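Local coordinates for protein NADH-rubredoxin oxidoreductase (Clostridium acetobutylicum, PDB 3KLJ) that catalyses the NADH-dependent reduction of rubredoxin through its bound FAD, feeding electrons through rubredoxin to the proteins that scavenge dioxygen in this obligate anaerobe, at residues L161-A164 against I165-G169; G275-N278 against I279-Q283; D355-L358 against G359-K363. One frame throughout, in Å; residues are numbered along the deposited sequence. Where two conformers were deposited one is given.

Contact 1: residues L161-A164 against I165-G169; sequences LAQA and IIDSG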
ATOM      1  N   LEU A 161      -2.964  -8.868  -9.165  1.00 18.04           N
ATOM      2  CA  LEU A 161      -1.839  -9.283 -10.018  1.00 18.34           C
ATOM      3  C   LEU A 161      -2.227 -10.466 -10.890  1.00 18.44           C
ATOM      4  O   LEU A 161      -1.912 -10.493 -12.085  1.00 18.63           O
ATOM      5  CB  LEU A 161      -0.602  -9.630  -9.185  1.00 18.24           C
ATOM      6  CG  LEU A 161       0.683 -10.122  -9.883  1.00 18.49           C
ATOM      7  CD1 LEU A 161       1.039  -9.286 -11.089  1.00 17.97           C
ATOM      8  CD2 LEU A 161       1.831 -10.098  -8.900  1.00 19.41           C
ATOM      9  N   ALA A 162      -2.916 -11.435 -10.286  1.00 18.76           N
ATOM     10  CA  ALA A 162      -3.412 -12.610 -10.997  1.00 18.74           C
ATOM     11  C   ALA A 162      -4.263 -12.211 -12.198  1.00 18.83           C
ATOM     12  O   ALA A 162      -4.042 -12.707 -13.301  1.00 18.65           O
ATOM     13  CB  ALA A 162      -4.194 -13.519 -10.061  1.00 19.06           C
ATOM     14  N   GLN A 163      -5.220 -11.307 -11.981  1.00 18.90           N
ATOM     15  CA  GLN A 163      -6.062 -10.804 -13.067  1.00 19.12           C
ATOM     16  C   GLN A 163      -5.236 -10.081 -14.126  1.00 18.88           C
ATOM     17  O   GLN A 163      -5.445 -10.290 -15.320  1.00 18.89           O
ATOM     18  CB  GLN A 163      -7.171  -9.879 -12.551  1.00 19.00           C
ATOM     19  CG  GLN A 163      -8.157  -9.407 -13.639  1.00 20.39           C
ATOM     20  CD  GLN A 163      -8.932 -10.550 -14.311  1.00 21.52           C
ATOM     21  OE1 GLN A 163      -8.459 -11.176 -15.266  1.00 23.28           O
ATOM     22  NE2 GLN A 163     -10.134 -10.808 -13.821  1.00 22.89           N
ATOM     23  N   ALA A 164      -4.313  -9.226 -13.685  1.00 18.61           N
ATOM     24  CA  ALA A 164      -3.417  -8.521 -14.611  1.00 18.54           C
ATOM     25  C   ALA A 164      -2.636  -9.492 -15.496  1.00 18.18           C
ATOM     26  O   ALA A 164      -2.476  -9.256 -16.692  1.00 18.15           O
ATOM     27  CB  ALA A 164      -2.473  -7.606 -13.859  1.00 18.27           C
ATOM     28  N   ILE A 165      -2.160 -10.583 -14.902  1.00 18.12           N
ATOM     29  CA  ILE A 165      -1.413 -11.596 -15.634  1.00 17.88           C
ATOM     30  C   ILE A 165      -2.326 -12.384 -16.585  1.00 18.32           C
ATOM     31  O   ILE A 165      -1.901 -12.713 -17.700  1.00 18.07           O
ATOM     32  CB  ILE A 165      -0.612 -12.531 -14.697  1.00 17.67           C
ATOM     33  CG1 ILE A 165       0.426 -11.724 -13.911  1.00 17.17           C
ATOM     34  CG2 ILE A 165       0.092 -13.637 -15.502  1.00 17.53           C
ATOM     35  CD1 ILE A 165       1.102 -12.499 -12.812  1.00 15.85           C
ATOM     36  N   ILE A 166      -3.554 -12.680 -16.143  1.00 18.30           N
ATOM     37  CA  ILE A 166      -4.582 -13.266 -17.019  1.00 18.89           C
ATOM     38  C   ILE A 166      -4.824 -12.326 -18.197  1.00 19.15           C
ATOM     39  O   ILE A 166      -4.738 -12.742 -19.348  1.00 19.09           O
ATOM     40  CB  ILE A 166      -5.951 -13.534 -16.305  1.00 18.79           C
ATOM     41  CG1 ILE A 166      -5.811 -14.387 -15.033  1.00 18.86           C
ATOM     42  CG2 ILE A 166      -6.971 -14.143 -17.283  1.00 18.83           C
ATOM     43  CD1 ILE A 166      -5.047 -15.676 -15.193  1.00 19.40           C
ATOM     44  N   ASP A 167      -5.092 -11.055 -17.896  1.00 19.41           N
ATOM     45  CA  ASP A 167      -5.344 -10.046 -18.928  1.00 19.81           C
ATOM     46  C   ASP A 167      -4.225  -9.917 -19.967  1.00 20.06           C
ATOM     47  O   ASP A 167      -4.499  -9.656 -21.137  1.00 19.96           O
ATOM     48  CB  ASP A 167      -5.604  -8.680 -18.295  1.00 19.61           C
ATOM     49  CG  ASP A 167      -6.936  -8.608 -17.558  1.00 19.44           C
ATOM     50  OD1 ASP A 167      -7.173  -7.574 -16.903  1.00 20.83           O
ATOM     51  OD2 ASP A 167      -7.733  -9.565 -17.617  1.00 17.10           O
ATOM     52  N   SER A 168      -2.975 -10.086 -19.536  1.00 20.37           N
ATOM     53  CA  SER A 168      -1.820  -9.992 -20.437  1.00 20.79           C
ATOM     54  C   SER A 168      -1.752 -11.162 -21.421  1.00 21.02           C
ATOM     55  O   SER A 168      -1.096 -11.068 -22.465  1.00 21.54           O
ATOM     56  CB  SER A 168      -0.514  -9.882 -19.640  1.00 20.70           C
ATOM     57  OG  SER A 168      -0.156 -11.124 -19.062  1.00 21.17           O
ATOM     58  N   GLY A 169      -2.429 -12.260 -21.084  1.00 20.93           N
ATOM     59  CA  GLY A 169      -2.477 -13.441 -21.941  1.00 20.94           C
ATOM     60  C   GLY A 169      -1.823 -14.673 -21.341  1.00 20.82           C
ATOM     61  O   GLY A 169      -1.566 -15.645 -22.043  1.00 20.84           O
TER
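Leu-161 and Ile-165 meet one turn apart on helix 156-168, near its C-terminal end. This helix is the crossover of a beta-alpha-beta unit and joins strand 149-152 to strand 172-175 in the Rossmann-type NADH-binding domain. The side chain of Ile-165 can be followed outward. CB lies over two carbonyls of the previous turn, those of Leu-161 and Ala-162. CG1 sits 3.2 Å from Leu-161 O. It is held there because chi1 (-62°) sets CG1 beside the backbone N. Ile-165 N itself donates to Leu-161 O at 2.8 Å. CD1 then crosses the end of Leu-161 at a slant and touches its CD1 at 3.6 Å. Beyond the helix, Leu-161 packs on Asn-52 and Ile-55 of helix 51-56. Ile-165 and Ala-162 are turned to the sheet, on Ala-149, Ile-151, Ala-172 and Ile-174. This part of the helix is thus packed between the sheet and a helix of the FAD-binding domain.

Ile-166 treats the carbonyl four residues back in a similar way. Its CG1 lies 3.0 Å from Ala-162 O, which also accepts from Ile-166 N. On the outer face, the planes of the Gln-163 amide and the Asp-167 carboxylate are only 17° apart. The Gln-163 chain is bent partway along and carries its flat end toward Asp-167. The straightest backbone bond of this turn, from Asp-167 N to Gln-163 O, lies beneath this pair.

The helix ends in a Schellman motif. Gly-169 takes a positive phi of 115°, and its N bonds to Ile-166 O and weakly to Ile-165 O. Ser-168 adds a side-chain bond at this end: its OG donates to Ile-165 O at 2.7 Å, tilted from the carbonyl plane.

Contact 2: residues G275-N278 against I279-Q283; sequences GLIN and IANKQ. With FAD (flavin-adenine dinucleotide), chain B.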
ATOM      1  N   GLY A 275      -0.521   2.389   4.395  1.00 17.20           N
ATOM      2  CA  GLY A 275       0.177   2.056   3.153  1.00 17.84           C
ATOM      3  C   GLY A 275      -0.665   2.331   1.919  1.00 17.65           C
ATOM      4  O   GLY A 275      -0.690   1.523   1.002  1.00 17.80           O
ATOM      5  N   LEU A 276      -1.357   3.473   1.917  1.00 17.37           N
ATOM      6  CA  LEU A 276      -2.278   3.833   0.851  1.00 18.10           C
ATOM      7  C   LEU A 276      -1.803   5.112   0.176  1.00 18.29           C
ATOM      8  O   LEU A 276      -1.193   5.961   0.827  1.00 17.62           O
ATOM      9  CB  LEU A 276      -3.698   4.012   1.406  1.00 18.09           C
ATOM     10  CG  LEU A 276      -4.348   2.772   2.031  1.00 18.96           C
ATOM     11  CD1 LEU A 276      -5.658   3.109   2.766  1.00 19.15           C
ATOM     12  CD2 LEU A 276      -4.587   1.724   0.962  1.00 18.35           C
ATOM     13  N   ILE A 277      -2.101   5.248  -1.119  1.00 18.48           N
ATOM     14  CA  ILE A 277      -1.583   6.377  -1.901  1.00 18.43           C
ATOM     15  C   ILE A 277      -2.182   7.742  -1.538  1.00 18.46           C
ATOM     16  O   ILE A 277      -1.453   8.736  -1.536  1.00 18.45           O
ATOM     17  CB  ILE A 277      -1.553   6.112  -3.449  1.00 18.53           C
ATOM     18  CG1 ILE A 277      -0.634   7.138  -4.135  1.00 18.67           C
ATOM     19  CG2 ILE A 277      -2.954   6.095  -4.042  1.00 18.98           C
ATOM     20  CD1 ILE A 277       0.014   6.674  -5.391  1.00 21.44           C
ATOM     21  N   ASN A 278      -3.473   7.813  -1.199  1.00 18.78           N
ATOM     22  CA  ASN A 278      -4.034   9.104  -0.805  0.50 19.07           C
ATOM     23  C   ASN A 278      -3.370   9.647   0.472  1.00 19.04           C
ATOM     24  O   ASN A 278      -3.201  10.857   0.619  1.00 19.28           O
ATOM     25  CB  ASN A 278      -5.572   9.085  -0.720  0.50 19.01           C
ATOM     26  CG  ASN A 278      -6.103   8.087   0.292  0.50 19.96           C
ATOM     27  OD1 ASN A 278      -5.356   7.286   0.855  0.50 21.62           O
ATOM     28  ND2 ASN A 278      -7.412   8.130   0.525  0.50 20.57           N
ATOM     29  N   ILE A 279      -2.963   8.748   1.366  1.00 18.55           N
ATOM     30  CA  ILE A 279      -2.200   9.104   2.573  1.00 18.89           C
ATOM     31  C   ILE A 279      -0.801   9.622   2.215  1.00 18.88           C
ATOM     32  O   ILE A 279      -0.330  10.590   2.803  1.00 19.11           O
ATOM     33  CB  ILE A 279      -2.114   7.905   3.557  1.00 18.27           C
ATOM     34  CG1 ILE A 279      -3.524   7.557   4.041  1.00 19.64           C
ATOM     35  CG2 ILE A 279      -1.180   8.208   4.740  1.00 18.22           C
ATOM     36  CD1 ILE A 279      -3.628   6.322   4.917  1.00 19.61           C
ATOM     37  N   ALA A 280      -0.150   8.964   1.257  1.00 19.45           N
ATOM     38  CA  ALA A 280       1.164   9.384   0.769  1.00 19.66           C
ATOM     39  C   ALA A 280       1.117  10.806   0.218  1.00 19.71           C
ATOM     40  O   ALA A 280       1.947  11.650   0.567  1.00 20.11           O
ATOM     41  CB  ALA A 280       1.678   8.412  -0.293  1.00 19.57           C
ATOM     42  N   ASN A 281       0.153  11.050  -0.658  1.00 20.01           N
ATOM     43  CA  ASN A 281      -0.045  12.370  -1.247  0.50 19.82           C
ATOM     44  C   ASN A 281      -0.275  13.439  -0.179  1.00 20.23           C
ATOM     45  O   ASN A 281       0.366  14.493  -0.196  1.00 20.04           O
ATOM     46  CB  ASN A 281      -1.227  12.343  -2.217  0.50 20.05           C
ATOM     47  CG  ASN A 281      -0.958  11.492  -3.441  0.50 19.26           C
ATOM     48  OD1 ASN A 281      -1.867  10.851  -3.979  0.50 19.24           O
ATOM     49  ND2 ASN A 281       0.296  11.473  -3.883  0.50 18.02           N
ATOM     50  N   LYS A 282      -1.182  13.160   0.758  1.00 20.04           N
ATOM     51  CA  LYS A 282      -1.583  14.160   1.742  1.00 20.39           C
ATOM     52  C   LYS A 282      -0.531  14.356   2.840  1.00 19.75           C
ATOM     53  O   LYS A 282      -0.279  15.487   3.270  1.00 19.18           O
ATOM     54  CB  LYS A 282      -2.937  13.785   2.346  1.00 21.19           C
ATOM     55  CG  LYS A 282      -4.012  14.863   2.218  1.00 24.86           C
ATOM     56  CD  LYS A 282      -4.138  15.692   3.513  1.00 28.71           C
ATOM     57  CE  LYS A 282      -3.764  17.162   3.322  1.00 30.33           C
ATOM     58  NZ  LYS A 282      -2.350  17.346   2.878  1.00 31.71           N
ATOM     59  N   GLN A 283       0.090  13.268   3.293  1.00 19.10           N
ATOM     60  CA  GLN A 283       1.194  13.416   4.252  1.00 18.62           C
ATOM     61  C   GLN A 283       2.417  14.076   3.610  1.00 18.63           C
ATOM     62  O   GLN A 283       3.061  14.910   4.235  1.00 19.26           O
ATOM     63  CB  GLN A 283       1.570  12.099   4.928  1.00 18.31           C
ATOM     64  CG  GLN A 283       0.502  11.585   5.909  1.00 17.30           C
ATOM     65  CD  GLN A 283       0.892  10.269   6.557  1.00 16.00           C
ATOM     66  OE1 GLN A 283       1.797   9.573   6.085  1.00 14.64           O
ATOM     67  NE2 GLN A 283       0.181   9.902   7.632  1.00 14.59           N
TER
HETATM   68  PA  FAD B 401       6.984   4.644  -2.443  1.00 18.30           P
HETATM   69  O1A FAD B 401       7.480   3.269  -2.080  1.00 18.60           O
HETATM   70  O2A FAD B 401       5.952   4.622  -3.545  1.00 19.35           O
HETATM   71  O5B FAD B 401       8.219   5.562  -2.867  1.00 21.06           O
HETATM   72  C5B FAD B 401       9.387   5.624  -2.068  1.00 20.91           C
HETATM   73  C4B FAD B 401      10.610   5.784  -2.972  1.00 21.12           C
HETATM   74  O4B FAD B 401      11.775   5.972  -2.172  1.00 19.85           O
HETATM   75  C3B FAD B 401      10.848   4.528  -3.806  1.00 21.12           C
HETATM   76  O3B FAD B 401      10.995   4.896  -5.168  1.00 23.72           O
HETATM   77  C2B FAD B 401      12.127   3.925  -3.257  1.00 21.25           C
HETATM   78  O2B FAD B 401      12.930   3.348  -4.263  1.00 23.46           O
HETATM   79  C1B FAD B 401      12.818   5.134  -2.642  1.00 20.89           C
HETATM   80  N9A FAD B 401      13.755   4.792  -1.556  1.00 21.12           N
HETATM   81  C8A FAD B 401      13.637   3.787  -0.633  1.00 21.82           C
HETATM   82  N7A FAD B 401      14.714   3.824   0.185  1.00 21.27           N
HETATM   83  C5A FAD B 401      15.516   4.839  -0.194  1.00 21.30           C
HETATM   84  C6A FAD B 401      16.737   5.307   0.295  1.00 21.45           C
HETATM   85  N6A FAD B 401      17.447   4.562   1.144  1.00 20.16           N
HETATM   86  N1A FAD B 401      17.334   6.390  -0.326  1.00 20.91           N
HETATM   87  C2A FAD B 401      16.735   7.001  -1.412  1.00 20.44           C
HETATM   88  N3A FAD B 401      15.532   6.524  -1.896  1.00 21.51           N
HETATM   89  C4A FAD B 401      14.927   5.459  -1.291  1.00 21.55           C
HETATM   90  N1  FAD B 401      -2.310   2.044  -2.602  1.00 20.18           N
HETATM   91  C2  FAD B 401      -3.648   2.375  -2.607  1.00 21.45           C
HETATM   92  O2  FAD B 401      -4.053   3.248  -1.858  1.00 21.38           O
HETATM   93  N3  FAD B 401      -4.529   1.753  -3.467  1.00 20.29           N
HETATM   94  C4  FAD B 401      -4.076   0.777  -4.323  1.00 21.27           C
HETATM   95  O4  FAD B 401      -4.893   0.230  -5.069  1.00 20.99           O
HETATM   96  C4X FAD B 401      -2.721   0.418  -4.321  1.00 20.65           C
HETATM   97  N5  FAD B 401      -2.237  -0.557  -5.180  1.00 19.24           N
HETATM   98  C5X FAD B 401      -0.899  -0.901  -5.175  1.00 18.91           C
HETATM   99  C6  FAD B 401      -0.419  -1.892  -6.042  1.00 18.36           C
HETATM  100  C7  FAD B 401       0.946  -2.221  -6.033  1.00 17.62           C
HETATM  101  C7M FAD B 401       1.466  -3.281  -6.958  1.00 17.50           C
HETATM  102  C8  FAD B 401       1.818  -1.574  -5.156  1.00 17.67           C
HETATM  103  C8M FAD B 401       3.287  -1.913  -5.119  1.00 16.29           C
HETATM  104  C9  FAD B 401       1.332  -0.597  -4.294  1.00 17.60           C
HETATM  105  C9A FAD B 401      -0.023  -0.254  -4.303  1.00 19.92           C
HETATM  106  N10 FAD B 401      -0.501   0.733  -3.442  1.00 19.59           N
HETATM  107  C10 FAD B 401      -1.842   1.066  -3.453  1.00 20.39           C
HETATM  108  C1' FAD B 401       0.427   1.411  -2.490  1.00 19.11           C
HETATM  109  C2' FAD B 401       0.899   2.759  -2.991  1.00 19.92           C
HETATM  110  O2' FAD B 401       1.679   2.555  -4.152  1.00 21.00           O
HETATM  111  C3' FAD B 401       1.735   3.379  -1.889  1.00 19.07           C
HETATM  112  O3' FAD B 401       0.909   3.674  -0.778  1.00 21.52           O
HETATM  113  C4' FAD B 401       2.437   4.657  -2.315  1.00 19.39           C
HETATM  114  O4' FAD B 401       3.252   4.421  -3.457  1.00 18.88           O
HETATM  115  C5' FAD B 401       3.332   5.117  -1.171  1.00 18.13           C
HETATM  116  O5' FAD B 401       4.112   6.180  -1.653  1.00 18.38           O
HETATM  117  P   FAD B 401       5.467   6.559  -0.914  1.00 17.46           P
HETATM  118  O1P FAD B 401       6.072   7.772  -1.602  1.00 18.90           O
HETATM  119  O2P FAD B 401       5.253   6.731   0.570  1.00 18.74           O
HETATM  120  O3P FAD B 401       6.419   5.265  -1.071  1.00 17.98           O
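Leu-276 is the N-cap of helix 277-291, yet its side chain cannot accept a bond from the first turn. Its carbonyl still accepts from Ala-280 N at 3.2 Å. Its side chain turns to the cofactor: CD2 lies 3.2 Å from FAD O2, and CB is close to the same oxygen. The next residue gives this flavin oxygen a polar partner. Ile-277 N, in the first turn, donates to FAD O2 at 2.9 Å, with an N-H...O angle of 162°. The oxygen is therefore met by an amide and by the apolar surface of Leu-276 and of Ile-277 CG2. The start of a helix points its partly positive end at the C2 carbonyl. This would probably polarise that carbonyl and could steady negative charge on the reduced flavin.

Along the helix, Leu-276 CB touches Ile-279 CD1 at 4.2 Å, and both residues rest on Ile-302. Ile-277 O accepts from Asn-281 N at 3.0 Å, nearly straight. The side chain of Ile-277 packs on Pro-49 and on Pro-19 of helix 19-28. Ala-280 has only a methyl, and its CB can approach FAD O5' at 3.6 Å on one side and Ala-20 of helix 19-28 on another. Lys-282 leads away to a salt bridge with Glu-285. Further along, Gln-283 OE1 accepts from Gly-264 N and ties the helix to that loop.

Gly-275, at positive phi, brings its O to 3.2 Å from FAD O3'. Gly-275, the cap and the first helical turn thus line the pyrimidine end and the ribityl chain of FAD. A helix N-terminus directed at flavin O2 is characteristic of the glutathione reductase fold.

Contact 3: residues D355-L358 against G359-K363; sequences DVSL and GTKLK
Residues 355-358 and 359-363 form one continuous run, the N-cap and first two turns of helix 356-367 in the C-terminal domain. Gly-359 N donates to Asp-355 O at 3.0 Å, almost straight at 177°. Leu-362 N reaches Leu-358 O in similar fashion one turn on. Lys-361 N to Ser-357 O is longer, at 3.3 Å.

Asp-355 caps the helix. Its OD2 accepts from Leu-358 N at 3.2 Å, and the N-H comes from above the carboxylate plane. The other oxygen, OD1, is in a salt bridge with Lys-336. Thr-360 folds back on the previous turn: chi1 (-60°) sets OG1 beside its own backbone N. Its OG1 donates to Val-356 O at 2.8 Å. Thr-360 N uses the same acceptor from the opposite face of the carbonyl plane. Val-356 CG1 lies against this hydroxyl, and the valine packs on Ser-313 and Ile-315. On another side, Leu-358 CG meets Leu-362 CD1 at 4.2 Å. Both leucines touch Leu-385, and Leu-362 also packs on strand 346-353.

The chemistry implies a well-anchored helix start. Val-356 O is gripped by two donors, and the carboxylate takes up an amide of the first turn. The negative charge at this end would also suit the helix dipole.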
ATOM      1  N   ASP A 355     -21.521  -4.297  -2.951  1.00 13.07           N
ATOM      2  CA  ASP A 355     -22.431  -3.156  -2.747  1.00 13.28           C
ATOM      3  C   ASP A 355     -21.707  -2.028  -2.025  1.00 13.15           C
ATOM      4  O   ASP A 355     -21.806  -1.879  -0.812  1.00 13.28           O
ATOM      5  CB  ASP A 355     -23.695  -3.587  -1.982  1.00 13.28           C
ATOM      6  CG  ASP A 355     -24.811  -2.542  -2.038  1.00 14.46           C
ATOM      7  OD1 ASP A 355     -25.953  -2.899  -1.677  1.00 15.76           O
ATOM      8  OD2 ASP A 355     -24.566  -1.375  -2.433  1.00 16.13           O
ATOM      9  N   VAL A 356     -20.954  -1.240  -2.783  1.00 13.86           N
ATOM     10  CA  VAL A 356     -20.159  -0.162  -2.208  1.00 14.02           C
ATOM     11  C   VAL A 356     -21.036   0.888  -1.531  1.00 14.10           C
ATOM     12  O   VAL A 356     -20.645   1.440  -0.499  1.00 14.15           O
ATOM     13  CB  VAL A 356     -19.222   0.487  -3.262  1.00 13.99           C
ATOM     14  CG1 VAL A 356     -18.727   1.858  -2.804  1.00 14.31           C
ATOM     15  CG2 VAL A 356     -18.050  -0.419  -3.541  1.00 13.49           C
ATOM     16  N   SER A 357     -22.217   1.142  -2.093  1.00 14.39           N
ATOM     17  CA  SER A 357     -23.169   2.087  -1.488  1.00 15.24           C
ATOM     18  C   SER A 357     -23.529   1.681  -0.057  1.00 15.33           C
ATOM     19  O   SER A 357     -23.579   2.529   0.839  1.00 15.45           O
ATOM     20  CB  SER A 357     -24.443   2.216  -2.331  1.00 14.93           C
ATOM     21  OG  SER A 357     -25.347   3.130  -1.726  1.00 17.08           O
ATOM     22  N   LEU A 358     -23.793   0.391   0.150  1.00 15.19           N
ATOM     23  CA  LEU A 358     -24.107  -0.107   1.487  1.00 15.49           C
ATOM     24  C   LEU A 358     -22.876  -0.116   2.396  1.00 15.54           C
ATOM     25  O   LEU A 358     -22.950   0.335   3.540  1.00 15.89           O
ATOM     26  CB  LEU A 358     -24.740  -1.501   1.439  1.00 14.89           C
ATOM     27  CG  LEU A 358     -25.109  -2.137   2.783  1.00 16.15           C
ATOM     28  CD1 LEU A 358     -26.048  -1.283   3.640  1.00 14.03           C
ATOM     29  CD2 LEU A 358     -25.710  -3.501   2.549  1.00 14.62           C
ATOM     30  N   GLY A 359     -21.754  -0.616   1.885  1.00 15.38           N
ATOM     31  CA  GLY A 359     -20.507  -0.591   2.648  1.00 16.13           C
ATOM     32  C   GLY A 359     -20.196   0.810   3.164  1.00 16.35           C
ATOM     33  O   GLY A 359     -19.794   0.984   4.313  1.00 16.09           O
ATOM     34  N   THR A 360     -20.413   1.810   2.313  1.00 16.94           N
ATOM     35  CA  THR A 360     -20.177   3.213   2.677  1.00 17.79           C
ATOM     36  C   THR A 360     -21.099   3.680   3.822  1.00 18.20           C
ATOM     37  O   THR A 360     -20.663   4.408   4.727  1.00 18.12           O
ATOM     38  CB  THR A 360     -20.334   4.121   1.445  1.00 17.91           C
ATOM     39  OG1 THR A 360     -19.375   3.724   0.449  1.00 19.21           O
ATOM     40  CG2 THR A 360     -20.123   5.606   1.805  1.00 18.26           C
ATOM     41  N   LYS A 361     -22.362   3.262   3.776  1.00 18.07           N
ATOM     42  CA  LYS A 361     -23.318   3.588   4.844  1.00 18.45           C
ATOM     43  C   LYS A 361     -22.870   2.963   6.156  1.00 17.83           C
ATOM     44  O   LYS A 361     -22.880   3.623   7.189  1.00 17.08           O
ATOM     45  CB  LYS A 361     -24.723   3.095   4.498  1.00 18.52           C
ATOM     46  CG  LYS A 361     -25.427   3.904   3.426  1.00 20.79           C
ATOM     47  CD  LYS A 361     -26.780   3.271   3.129  1.00 23.61           C
ATOM     48  CE  LYS A 361     -27.540   4.032   2.064  1.00 25.78           C
ATOM     49  NZ  LYS A 361     -26.982   3.799   0.690  1.00 28.93           N
ATOM     50  N   LEU A 362     -22.482   1.689   6.103  1.00 18.27           N
ATOM     51  CA  LEU A 362     -21.977   0.979   7.281  1.00 18.85           C
ATOM     52  C   LEU A 362     -20.694   1.621   7.809  1.00 19.10           C
ATOM     53  O   LEU A 362     -20.538   1.801   9.011  1.00 19.43           O
ATOM     54  CB  LEU A 362     -21.757  -0.504   6.973  1.00 18.84           C
ATOM     55  CG  LEU A 362     -23.027  -1.349   6.769  1.00 18.71           C
ATOM     56  CD1 LEU A 362     -22.664  -2.660   6.121  1.00 16.43           C
ATOM     57  CD2 LEU A 362     -23.773  -1.588   8.080  1.00 18.12           C
ATOM     58  N   LYS A 363     -19.806   1.995   6.888  1.00 19.96           N
ATOM     59  CA  LYS A 363     -18.575   2.735   7.187  1.00 20.33           C
ATOM     60  C   LYS A 363     -18.870   4.001   7.988  1.00 20.44           C
ATOM     61  O   LYS A 363     -18.265   4.233   9.042  1.00 20.24           O
ATOM     62  CB  LYS A 363     -17.879   3.117   5.877  1.00 20.66           C
ATOM     63  CG  LYS A 363     -16.375   3.385   5.976  1.00 22.60           C
ATOM     64  CD  LYS A 363     -15.905   4.549   5.079  1.00 25.16           C
ATOM     65  CE  LYS A 363     -16.420   4.483   3.632  1.00 25.65           C
ATOM     66  NZ  LYS A 363     -16.136   5.762   2.879  1.00 25.89           N
TER

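Overall arrangement
The three contacts follow one another along the chain. Each spans one helix or its end, so none closes a long loop and none nests in or crosses another. Contact 1 comes first, on helix 156-168 between two strands of the NADH-binding sheet, and meets helix 51-56 of the FAD-binding domain. The chain then returns to the FAD-binding domain, where contact 2 opens helix 277-291 at the flavin. Contact 3 comes last, at the start of helix 356-367 in the C-terminal domain, packed against its antiparallel sheet. Contacts 2 and 3 approach most closely, about 9 Å between nearest atoms. Contact 1 is about 15 Å from contact 2, again between nearest atoms.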